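Local structure of peptidase M16 C-terminal domain-containing protein (Enterococcus faecalis, 3D3Y) at residues V147-K150 / Q151-A154. The protein is of unknown function but belongs to the M16 peptidase family, whose C-terminal, inactive-type domain it carries, and may bind a metal ion. Numbering follows the deposited sequence.
Sequences VEDK and QTYA
Asp149 OD1 is held by the first turn of helix 150-162, chiefly through Thr152 N, which donates to it at 3.0 Å in a nearly straight bond (167°). Thr152 OG1 stands 3.1 Å from the same OD1, at most a weak bond, since its proton may go to another acceptor. The amide arrives on the anti side of OD1, somewhat out of the carboxylate plane. Asp149 CG lies anti to its own backbone N (chi1 -177°), which swings the carboxylate over the helix start, where it crosses the Thr152 side chain at about a right angle. Asp149 is thus the N-cap, and its backbone serves as well, since Tyr153 N donates to Asp149 O at 2.8 Å, almost in line with the carbonyl. One residue further along, Ala154 N reaches Lys150 O at 3.0 Å, from above the carbonyl plane.

On another side of the turn, Tyr153 CB packs 3.7 Å from Val147 O, while Val147 CG1 lies 4.3 Å from Tyr153 CD1, a loose apolar touch. Lys150, bent at chi2 (-50°), folds back so that NZ makes a weak bond to Val147 O and sits 5.7 Å from the centroid of the Tyr153 ring, at most a faint cation-pi attraction. Its stronger partner is Glu250, in a salt bridge, and Tyr153 OH is hydrogen-bonded to Glu248, so both residues tie the helix start to strand 244-251. The cap marks the junction between helices 129-148 and 150-162, and the Asp149 carboxylate, if ionised, would probably interact favourably with the dipole of the helix it begins.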
loop_
_atom_site.group_PDB
_atom_site.type_symbol
_atom_site.label_atom_id
_atom_site.label_comp_id
_atom_site.label_asym_id
_atom_site.label_seq_id
_atom_site.Cartn_x
_atom_site.Cartn_y
_atom_site.Cartn_z
ATOM N N VAL A 147 -12.802 -0.843 -11.240
ATOM C CA VAL A 147 -14.012 -0.030 -11.266
ATOM C C VAL A 147 -15.308 -0.857 -11.382
ATOM O O VAL A 147 -16.370 -0.411 -10.946
ATOM C CB VAL A 147 -13.897 1.031 -12.412
ATOM C CG1 VAL A 147 -15.272 1.525 -12.916
ATOM C CG2 VAL A 147 -13.012 2.185 -11.981
ATOM N N GLU A 148 -15.221 -2.060 -11.951
ATOM C CA GLU A 148 -16.384 -2.958 -12.031
ATOM C C GLU A 148 -16.766 -3.623 -10.712
ATOM O O GLU A 148 -17.882 -4.115 -10.561
ATOM C CB GLU A 148 -16.172 -4.049 -13.076
ATOM C CG GLU A 148 -16.838 -3.749 -14.416
ATOM C CD GLU A 148 -16.175 -4.504 -15.573
ATOM O OE1 GLU A 148 -15.806 -5.702 -15.382
ATOM O OE2 GLU A 148 -16.015 -3.888 -16.662
ATOM N N ASP A 149 -15.829 -3.690 -9.781
ATOM C CA ASP A 149 -16.165 -4.152 -8.444
ATOM C C ASP A 149 -16.719 -2.962 -7.682
ATOM O O ASP A 149 -15.976 -2.017 -7.338
ATOM C CB ASP A 149 -14.950 -4.715 -7.740
ATOM C CG ASP A 149 -15.287 -5.273 -6.377
ATOM O OD1 ASP A 149 -15.630 -4.485 -5.474
ATOM O OD2 ASP A 149 -15.235 -6.498 -6.215
ATOM N N LYS A 150 -18.021 -2.996 -7.425
ATOM C CA LYS A 150 -18.718 -1.819 -6.886
ATOM C C LYS A 150 -18.342 -1.435 -5.457
ATOM O O LYS A 150 -18.431 -0.254 -5.085
ATOM C CB LYS A 150 -20.228 -1.959 -7.048
ATOM C CG LYS A 150 -20.676 -2.033 -8.511
ATOM C CD LYS A 150 -20.074 -0.899 -9.323
ATOM C CE LYS A 150 -20.483 -1.039 -10.789
ATOM N NZ LYS A 150 -19.751 -0.060 -11.626
ATOM N N GLN A 151 -17.933 -2.413 -4.663
ATOM C CA GLN A 151 -17.385 -2.126 -3.335
ATOM C C GLN A 151 -16.091 -1.323 -3.449
ATOM O O GLN A 151 -15.942 -0.322 -2.770
ATOM C CB GLN A 151 -17.206 -3.407 -2.489
ATOM C CG GLN A 151 -16.252 -3.266 -1.256
ATOM C CD GLN A 151 -16.515 -4.299 -0.155
ATOM O OE1 GLN A 151 -17.222 -5.287 -0.357
ATOM N NE2 GLN A 151 -15.952 -4.058 1.026
ATOM N N THR A 152 -15.180 -1.766 -4.319
ATOM C CA THR A 152 -13.922 -1.090 -4.560
ATOM C C THR A 152 -14.199 0.292 -5.135
ATOM O O THR A 152 -13.642 1.269 -4.652
ATOM C CB THR A 152 -12.977 -1.902 -5.490
ATOM O OG1 THR A 152 -12.815 -3.217 -4.955
ATOM C CG2 THR A 152 -11.597 -1.259 -5.572
ATOM N N TYR A 153 -15.076 0.376 -6.132
ATOM C CA TYR A 153 -15.424 1.661 -6.715
ATOM C C TYR A 153 -15.893 2.679 -5.637
ATOM O O TYR A 153 -15.419 3.819 -5.590
ATOM C CB TYR A 153 -16.488 1.513 -7.807
ATOM C CG TYR A 153 -16.883 2.872 -8.356
ATOM C CD1 TYR A 153 -16.018 3.573 -9.201
ATOM C CD2 TYR A 153 -18.063 3.485 -7.976
ATOM C CE1 TYR A 153 -16.342 4.833 -9.672
ATOM C CE2 TYR A 153 -18.408 4.745 -8.452
ATOM C CZ TYR A 153 -17.534 5.412 -9.295
ATOM O OH TYR A 153 -17.849 6.669 -9.777
ATOM N N ALA A 154 -16.828 2.247 -4.794
ATOM C CA ALA A 154 -17.417 3.101 -3.779
ATOM C C ALA A 154 -16.389 3.515 -2.727
ATOM O O ALA A 154 -16.493 4.613 -2.167
ATOM C CB ALA A 154 -18.613 2.426 -3.138
#